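Local coordinates for protein cryptic loci regulator 2 (Schizosaccharomyces pombe 972h-, PDB 5IKJ) that promotes transcriptional silencing as part of the SHREC repressor complex, acting upstream of histone deacetylases and supporting nucleosome positioning at heterochromatic loci, at residues A[58-67]-A[183-194]; A[233-242]-A[283-291]. All blocks are in the same frame, centred on the assembly; numbering follows the deposited sequence.

Contact 1: residues A[58-67]-A[183-194]. With ZN (zinc ion), chain C.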
# COMPACT_ATOMS: atom_id res chain seq x y z
N ILE A 58 25.30 -2.03 7.99
CA ILE A 58 24.03 -2.75 8.11
C ILE A 58 22.90 -1.77 8.39
O ILE A 58 21.83 -1.83 7.78
CB ILE A 58 24.13 -3.84 9.19
CG1 ILE A 58 25.14 -4.91 8.77
CG2 ILE A 58 22.77 -4.47 9.45
CD1 ILE A 58 25.84 -5.58 9.93
N CYS A 59 23.13 -0.84 9.33
CA CYS A 59 22.13 0.18 9.63
C CYS A 59 21.76 0.97 8.37
O CYS A 59 20.58 1.19 8.09
CB CYS A 59 22.65 1.12 10.71
SG CYS A 59 22.73 0.40 12.36
N GLY A 60 22.77 1.40 7.61
CA GLY A 60 22.50 2.21 6.44
C GLY A 60 21.75 1.46 5.36
O GLY A 60 20.81 2.00 4.76
N ARG A 61 22.14 0.21 5.09
CA ARG A 61 21.45 -0.57 4.06
C ARG A 61 20.00 -0.80 4.44
O ARG A 61 19.09 -0.58 3.63
CB ARG A 61 22.16 -1.91 3.84
CG ARG A 61 21.40 -2.82 2.88
CD ARG A 61 22.13 -4.12 2.57
NE ARG A 61 22.10 -5.05 3.69
CZ ARG A 61 23.05 -5.17 4.62
NH1 ARG A 61 22.92 -6.06 5.59
NH2 ARG A 61 24.13 -4.40 4.57
N LEU A 62 19.75 -1.25 5.67
CA LEU A 62 18.40 -1.61 6.08
C LEU A 62 17.55 -0.38 6.31
O LEU A 62 16.35 -0.38 6.00
CB LEU A 62 18.45 -2.49 7.33
CG LEU A 62 19.16 -3.83 7.10
CD1 LEU A 62 19.40 -4.56 8.41
CD2 LEU A 62 18.36 -4.71 6.15
N LEU A 63 18.14 0.69 6.86
CA LEU A 63 17.44 1.96 6.91
C LEU A 63 17.04 2.42 5.52
O LEU A 63 15.88 2.78 5.27
CB LEU A 63 18.31 3.02 7.60
CG LEU A 63 17.67 4.40 7.77
CD1 LEU A 63 16.37 4.30 8.57
CD2 LEU A 63 18.63 5.37 8.44
N ALA A 64 17.99 2.39 4.58
CA ALA A 64 17.69 2.81 3.21
C ALA A 64 16.58 1.97 2.60
O ALA A 64 15.67 2.50 1.96
CB ALA A 64 18.95 2.72 2.35
N GLN A 65 16.63 0.65 2.79
CA GLN A 65 15.58 -0.22 2.27
C GLN A 65 14.26 -0.00 2.99
O GLN A 65 13.21 -0.39 2.47
CB GLN A 65 16.01 -1.68 2.38
CG GLN A 65 17.21 -2.03 1.51
CD GLN A 65 17.78 -3.40 1.83
OE1 GLN A 65 17.30 -4.10 2.71
NE2 GLN A 65 18.83 -3.78 1.11
N HIS A 66 14.28 0.61 4.18
CA HIS A 66 13.05 0.90 4.89
C HIS A 66 12.46 2.23 4.43
O HIS A 66 11.28 2.31 4.06
CB HIS A 66 13.31 0.92 6.39
CG HIS A 66 12.09 0.69 7.23
ND1 HIS A 66 12.15 0.48 8.59
CD2 HIS A 66 10.77 0.64 6.90
CE1 HIS A 66 10.93 0.32 9.07
NE2 HIS A 66 10.08 0.41 8.06
N VAL A 67 13.27 3.29 4.45
CA VAL A 67 12.76 4.62 4.11
C VAL A 67 12.38 4.69 2.64
O VAL A 67 11.35 5.27 2.28
CB VAL A 67 13.79 5.70 4.47
CG1 VAL A 67 13.17 7.09 4.35
CG2 VAL A 67 14.31 5.50 5.88
N VAL A 183 22.01 -5.01 16.55
CA VAL A 183 21.77 -4.00 15.52
C VAL A 183 20.31 -4.02 15.09
O VAL A 183 19.76 -2.99 14.68
CB VAL A 183 22.71 -4.22 14.32
CG1 VAL A 183 22.44 -5.57 13.67
CG2 VAL A 183 22.58 -3.09 13.32
N ASN A 184 19.66 -5.18 15.19
CA ASN A 184 18.27 -5.30 14.77
C ASN A 184 17.34 -4.53 15.70
O ASN A 184 16.35 -3.94 15.25
CB ASN A 184 17.88 -6.77 14.70
CG ASN A 184 18.86 -7.60 13.89
OD1 ASN A 184 19.75 -8.25 14.44
ND2 ASN A 184 18.70 -7.59 12.57
N ASP A 185 17.64 -4.52 17.00
CA ASP A 185 16.80 -3.79 17.94
C ASP A 185 16.99 -2.28 17.79
O ASP A 185 16.02 -1.52 17.87
CB ASP A 185 17.11 -4.23 19.37
CG ASP A 185 16.62 -5.63 19.67
OD1 ASP A 185 15.76 -6.14 18.93
OD2 ASP A 185 17.10 -6.23 20.66
N PHE A 186 18.23 -1.84 17.56
CA PHE A 186 18.48 -0.42 17.36
C PHE A 186 17.79 0.10 16.10
O PHE A 186 17.36 1.26 16.07
CB PHE A 186 19.98 -0.15 17.27
CG PHE A 186 20.32 1.22 16.75
CD1 PHE A 186 20.02 2.35 17.49
CD2 PHE A 186 20.94 1.38 15.53
CE1 PHE A 186 20.33 3.61 17.02
CE2 PHE A 186 21.26 2.64 15.05
CZ PHE A 186 20.95 3.75 15.80
N LEU A 187 17.67 -0.74 15.07
CA LEU A 187 17.18 -0.26 13.78
C LEU A 187 15.81 0.39 13.91
O LEU A 187 15.53 1.40 13.26
CB LEU A 187 17.13 -1.41 12.78
CG LEU A 187 18.28 -1.50 11.78
CD1 LEU A 187 18.06 -2.69 10.87
CD2 LEU A 187 18.41 -0.22 10.94
N HIS A 188 14.93 -0.19 14.73
CA HIS A 188 13.59 0.38 14.88
C HIS A 188 13.65 1.77 15.49
O HIS A 188 12.91 2.67 15.06
CB HIS A 188 12.72 -0.55 15.71
CG HIS A 188 12.42 -1.85 15.04
ND1 HIS A 188 11.44 -1.98 14.07
CD2 HIS A 188 12.97 -3.08 15.17
CE1 HIS A 188 11.39 -3.23 13.65
NE2 HIS A 188 12.31 -3.92 14.30
N HIS A 189 14.52 1.98 16.47
CA HIS A 189 14.71 3.32 17.02
C HIS A 189 15.38 4.23 16.00
O HIS A 189 15.00 5.40 15.86
CB HIS A 189 15.53 3.26 18.30
CG HIS A 189 15.48 4.51 19.11
ND1 HIS A 189 14.38 4.86 19.88
CD2 HIS A 189 16.38 5.51 19.28
CE1 HIS A 189 14.61 6.01 20.48
NE2 HIS A 189 15.81 6.43 20.13
N LEU A 190 16.38 3.72 15.28
CA LEU A 190 17.00 4.51 14.21
C LEU A 190 15.96 4.97 13.20
O LEU A 190 15.96 6.13 12.78
CB LEU A 190 18.08 3.68 13.51
CG LEU A 190 18.78 4.37 12.34
CD1 LEU A 190 19.53 5.61 12.81
CD2 LEU A 190 19.73 3.41 11.63
N TYR A 191 15.06 4.07 12.80
CA TYR A 191 14.04 4.42 11.82
C TYR A 191 13.08 5.47 12.37
O TYR A 191 12.60 6.33 11.62
CB TYR A 191 13.29 3.16 11.40
CG TYR A 191 12.15 3.39 10.43
CD1 TYR A 191 12.39 3.58 9.08
CD2 TYR A 191 10.84 3.41 10.88
CE1 TYR A 191 11.35 3.78 8.20
CE2 TYR A 191 9.79 3.61 10.01
CZ TYR A 191 10.05 3.80 8.67
OH TYR A 191 9.01 4.00 7.79
N TRP A 192 12.78 5.41 13.67
CA TRP A 192 11.94 6.42 14.29
C TRP A 192 12.63 7.78 14.31
O TRP A 192 11.98 8.82 14.15
CB TRP A 192 11.56 5.99 15.70
CG TRP A 192 10.85 7.04 16.49
CD1 TRP A 192 9.53 7.36 16.43
CD2 TRP A 192 11.43 7.91 17.48
NE1 TRP A 192 9.25 8.37 17.31
CE2 TRP A 192 10.40 8.73 17.97
CE3 TRP A 192 12.72 8.07 17.99
CZ2 TRP A 192 10.61 9.70 18.94
CZ3 TRP A 192 12.93 9.04 18.96
CH2 TRP A 192 11.89 9.84 19.42
N LEU A 193 13.95 7.79 14.51
CA LEU A 193 14.68 9.05 14.59
C LEU A 193 14.61 9.82 13.28
O LEU A 193 14.52 11.06 13.28
CB LEU A 193 16.13 8.80 14.98
CG LEU A 193 16.42 8.56 16.46
CD1 LEU A 193 17.87 8.14 16.65
CD2 LEU A 193 16.11 9.80 17.29
N ILE A 194 14.64 9.12 12.15
CA ILE A 194 14.64 9.79 10.86
C ILE A 194 13.24 9.96 10.27
O ILE A 194 13.06 10.75 9.34
CB ILE A 194 15.52 9.03 9.84
CG1 ILE A 194 14.96 7.64 9.57
CG2 ILE A 194 16.95 8.95 10.34
CD1 ILE A 194 14.13 7.55 8.33
ZN ZN C . 12.64 3.70 20.12

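Contact 2: residues A[233-242]-A[283-291]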
# COMPACT_ATOMS: atom_id res chain seq x y z
N ASP A 233 0.33 0.03 -5.84
CA ASP A 233 0.27 -0.90 -6.96
C ASP A 233 -1.10 -0.89 -7.62
O ASP A 233 -1.21 -0.98 -8.85
CB ASP A 233 0.62 -2.31 -6.48
CG ASP A 233 2.07 -2.44 -6.04
OD1 ASP A 233 2.87 -1.53 -6.36
OD2 ASP A 233 2.40 -3.44 -5.37
N ASP A 234 -2.17 -0.76 -6.83
CA ASP A 234 -3.52 -0.77 -7.38
C ASP A 234 -3.87 0.52 -8.11
O ASP A 234 -4.85 0.55 -8.86
CB ASP A 234 -4.54 -1.02 -6.27
CG ASP A 234 -4.62 -2.48 -5.87
OD1 ASP A 234 -3.78 -3.28 -6.34
OD2 ASP A 234 -5.53 -2.84 -5.09
N THR A 235 -3.10 1.60 -7.90
CA THR A 235 -3.40 2.88 -8.52
C THR A 235 -2.25 3.48 -9.31
O THR A 235 -2.48 4.42 -10.08
CB THR A 235 -3.83 3.91 -7.46
OG1 THR A 235 -2.73 4.18 -6.58
CG2 THR A 235 -5.01 3.38 -6.64
N TYR A 236 -1.02 2.96 -9.17
CA TYR A 236 0.13 3.56 -9.83
C TYR A 236 0.99 2.51 -10.53
O TYR A 236 1.27 2.64 -11.73
CB TYR A 236 0.97 4.34 -8.81
CG TYR A 236 2.31 4.82 -9.33
CD1 TYR A 236 2.41 5.99 -10.06
CD2 TYR A 236 3.47 4.10 -9.08
CE1 TYR A 236 3.63 6.44 -10.53
CE2 TYR A 236 4.69 4.53 -9.54
CZ TYR A 236 4.77 5.70 -10.27
OH TYR A 236 5.99 6.13 -10.73
N THR A 237 1.39 1.46 -9.81
CA THR A 237 2.38 0.53 -10.35
C THR A 237 1.75 -0.49 -11.29
O THR A 237 2.15 -0.59 -12.46
CB THR A 237 3.10 -0.18 -9.20
OG1 THR A 237 3.24 0.71 -8.09
CG2 THR A 237 4.48 -0.65 -9.64
N TRP A 238 0.78 -1.25 -10.81
CA TRP A 238 0.11 -2.28 -11.60
C TRP A 238 -1.40 -2.10 -11.49
O TRP A 238 -2.11 -2.99 -11.01
CB TRP A 238 0.54 -3.67 -11.13
CG TRP A 238 1.99 -3.77 -10.78
CD1 TRP A 238 2.53 -3.81 -9.53
CD2 TRP A 238 3.10 -3.82 -11.69
NE1 TRP A 238 3.90 -3.90 -9.60
CE2 TRP A 238 4.27 -3.91 -10.92
CE3 TRP A 238 3.21 -3.81 -13.08
CZ2 TRP A 238 5.54 -3.97 -11.49
CZ3 TRP A 238 4.47 -3.89 -13.65
CH2 TRP A 238 5.62 -3.96 -12.85
N PRO A 239 -1.92 -0.96 -11.94
CA PRO A 239 -3.32 -0.64 -11.66
C PRO A 239 -4.33 -1.43 -12.49
O PRO A 239 -5.44 -1.68 -12.00
CB PRO A 239 -3.40 0.86 -11.98
CG PRO A 239 -2.32 1.09 -12.98
CD PRO A 239 -1.21 0.16 -12.59
N SER A 240 -3.99 -1.82 -13.72
CA SER A 240 -4.94 -2.52 -14.57
C SER A 240 -4.92 -3.99 -14.17
O SER A 240 -4.21 -4.81 -14.75
CB SER A 240 -4.60 -2.33 -16.04
OG SER A 240 -5.72 -2.58 -16.87
N SER A 241 -5.71 -4.33 -13.16
CA SER A 241 -5.60 -5.63 -12.50
C SER A 241 -6.79 -5.82 -11.58
O SER A 241 -7.55 -4.88 -11.30
CB SER A 241 -4.29 -5.73 -11.72
OG SER A 241 -4.20 -4.70 -10.76
N TYR A 242 -6.95 -7.05 -11.11
CA TYR A 242 -7.91 -7.37 -10.07
C TYR A 242 -7.23 -7.29 -8.70
O TYR A 242 -6.02 -7.44 -8.57
CB TYR A 242 -8.51 -8.76 -10.29
CG TYR A 242 -9.38 -8.81 -11.53
CD1 TYR A 242 -10.74 -8.50 -11.45
CD2 TYR A 242 -8.86 -9.15 -12.76
CE1 TYR A 242 -11.54 -8.54 -12.58
CE2 TYR A 242 -9.65 -9.19 -13.90
CZ TYR A 242 -10.99 -8.88 -13.80
OH TYR A 242 -11.78 -8.92 -14.92
N THR A 283 3.07 -6.24 -19.51
CA THR A 283 3.05 -6.28 -18.05
C THR A 283 1.94 -5.39 -17.50
O THR A 283 1.30 -5.74 -16.50
CB THR A 283 4.40 -5.87 -17.49
OG1 THR A 283 4.79 -4.61 -18.04
CG2 THR A 283 5.46 -6.91 -17.80
N PHE A 284 1.71 -4.24 -18.13
CA PHE A 284 0.67 -3.33 -17.65
C PHE A 284 -0.72 -3.95 -17.80
O PHE A 284 -1.62 -3.63 -17.02
CB PHE A 284 0.76 -2.01 -18.41
CG PHE A 284 -0.04 -0.90 -17.78
CD1 PHE A 284 0.50 -0.13 -16.77
CD2 PHE A 284 -1.32 -0.61 -18.22
CE1 PHE A 284 -0.22 0.89 -16.19
CE2 PHE A 284 -2.05 0.41 -17.64
CZ PHE A 284 -1.50 1.16 -16.63
N VAL A 285 -0.91 -4.82 -18.79
CA VAL A 285 -2.20 -5.45 -19.02
C VAL A 285 -2.36 -6.72 -18.19
O VAL A 285 -3.42 -6.97 -17.62
CB VAL A 285 -2.37 -5.74 -20.52
CG1 VAL A 285 -3.62 -6.58 -20.78
CG2 VAL A 285 -2.44 -4.44 -21.31
N GLU A 286 -1.31 -7.54 -18.11
CA GLU A 286 -1.34 -8.82 -17.40
C GLU A 286 -0.15 -8.90 -16.45
O GLU A 286 0.78 -9.69 -16.66
CB GLU A 286 -1.33 -9.99 -18.38
CG GLU A 286 -2.70 -10.34 -18.95
CD GLU A 286 -3.46 -11.32 -18.07
OE1 GLU A 286 -3.09 -11.48 -16.89
OE2 GLU A 286 -4.43 -11.93 -18.57
N PRO A 287 -0.14 -8.08 -15.39
CA PRO A 287 1.00 -8.12 -14.46
C PRO A 287 0.97 -9.27 -13.48
O PRO A 287 2.02 -9.61 -12.92
CB PRO A 287 0.88 -6.78 -13.71
CG PRO A 287 -0.58 -6.48 -13.74
CD PRO A 287 -1.11 -7.04 -15.04
N TYR A 288 -0.18 -9.90 -13.25
CA TYR A 288 -0.38 -10.80 -12.13
C TYR A 288 -0.80 -12.19 -12.57
O TYR A 288 -1.52 -12.35 -13.57
CB TYR A 288 -1.45 -10.26 -11.17
CG TYR A 288 -1.03 -9.07 -10.33
CD1 TYR A 288 0.12 -9.10 -9.57
CD2 TYR A 288 -1.81 -7.92 -10.30
CE1 TYR A 288 0.50 -8.02 -8.80
CE2 TYR A 288 -1.44 -6.83 -9.54
CZ TYR A 288 -0.29 -6.89 -8.79
OH TYR A 288 0.08 -5.80 -8.02
N GLN A 289 -0.36 -13.19 -11.82
CA GLN A 289 -1.10 -14.42 -11.67
C GLN A 289 -2.08 -14.23 -10.52
O GLN A 289 -1.72 -13.68 -9.48
CB GLN A 289 -0.20 -15.62 -11.36
CG GLN A 289 1.04 -15.77 -12.23
CD GLN A 289 1.81 -17.04 -11.89
OE1 GLN A 289 2.93 -16.98 -11.38
NE2 GLN A 289 1.20 -18.19 -12.16
N TYR A 290 -3.31 -14.69 -10.71
CA TYR A 290 -4.32 -14.62 -9.66
C TYR A 290 -4.60 -16.02 -9.12
O TYR A 290 -4.65 -16.99 -9.88
CB TYR A 290 -5.61 -13.98 -10.18
CG TYR A 290 -5.42 -12.58 -10.71
CD1 TYR A 290 -5.23 -11.51 -9.85
CD2 TYR A 290 -5.42 -12.33 -12.07
CE1 TYR A 290 -5.05 -10.23 -10.33
CE2 TYR A 290 -5.24 -11.06 -12.57
CZ TYR A 290 -5.05 -10.01 -11.69
OH TYR A 290 -4.87 -8.74 -12.19
N HIS A 291 -4.78 -16.10 -7.81
CA HIS A 291 -5.07 -17.35 -7.13
C HIS A 291 -6.34 -17.14 -6.31
O HIS A 291 -6.37 -16.29 -5.42
CB HIS A 291 -3.91 -17.78 -6.24
CG HIS A 291 -2.57 -17.54 -6.86
ND1 HIS A 291 -2.04 -18.36 -7.83
CD2 HIS A 291 -1.66 -16.55 -6.67
CE1 HIS A 291 -0.86 -17.90 -8.20
NE2 HIS A 291 -0.61 -16.80 -7.51

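Contact 1: residues A[58-67]-A[183-194]
C59, L63 and H66 of helix 50-67 meet L187, L190 and Y191 of helix 183-195 in a helix-helix packing; the second helix also carries a zinc ligand. The two segment axes cross at -52° and come within 10.4 Å. No hydrogen bond links them; the contact is mostly side-chain packing and one ring stack.

At one end the C59 sulfur carries the packing. C59 SG touches V183 CG2 at 3.6 Å and lies in the plane of the F186 ring, 3.8 Å from F186 CD2. This is a sulfur-aromatic contact at the ring edge. C59 CB rests on L190 CD2.

In the middle, the two methyls of L187 have different partners. L187 CD1 presses on L62 CD1 at 3.4 Å, a tight carbon pair, while L187 CD2 lies near the C59 backbone oxygen. L63 runs with CG anti to its backbone N (chi1 -178°), which carries its branches between the helices. L63 CD2 meets L190 CD2 at 3.9 Å. L63 CD1 meets I194 CG1 and also lies at the edge of the Y191 ring.

At the other end H66 and Y191 stack face to face. Their centroids are 3.5 Å apart and the planes differ by 8°. H66 CE1 sits over the centre of the Y191 ring, and Y191 CE1 over that of the imidazole. H66 NE2 is hydrogen-bonded to E225 of helix 214-237, which limits rotation of the imidazole.

H189 takes no part in this packing. H189 ND1 binds zinc at 2.1 Å, and C204, C206 and C209 complete the site. The helix thus has two chemistries: an apolar and aromatic side toward helix 50-67, and a ligand for the metal on another side. The E225 carboxylate on NE2 would probably favour the protonated form of H66.

Contact 2: residues A[233-242]-A[283-291]
W238 and P287 begin the apolar part of this buried contact. W238 CE3 lies 3.8 Å from P287 CB, and W238 CB lies near Y288 CE2. P239 CG touches F284 CZ at 3.7 Å, the two side chains crossing at about a right angle. Residues of helix 461-469 also pack on F284.

Further contacts to the rings lie toward the strand. Y242 turns its ring edge to the face of Y290, with planes at 86°. S241 CB sits in the plane of the Y288 ring, 3.6 Å from Y288 CD2.

One hydrogen bond crosses the contact. Y242 N donates to Y290 OH at 2.9 Å and 161°. Within the loop, S241 OG donates to W238 O at 2.7 Å, in the carbonyl plane. S241 holds OG between its backbone N and carbonyl carbon (chi1 58°), from where it reaches back to W238. A phenylalanine in place of Y290 would probably leave the amide of Y242 without this acceptor and the loop less firmly held.

S240 centres an inverse gamma turn. The arrangement is a helix-terminating loop packed on a helix-to-strand connection, here leading into strand 288-294 of a five-stranded antiparallel sheet.

How the contacts relate
The two contacts follow each other along the chain: contact 1 closes before contact 2 opens. Their centres are 30 Å apart and lie on opposite sides of the chain's centre. Their nearest atoms are about 14 Å apart, so they do not touch. Helix 214-237 joins the two regions. Its E225 bonds to H66 of contact 1, and its last turn supplies 233-237 to contact 2. Contact 1 is helix on helix, and one of its helices carries a zinc ligand. Contact 2 joins the end of the long helix to the antiparallel sheet that holds strand 288-294. One helix therefore connects the zinc-bearing part of the protein to this sheet.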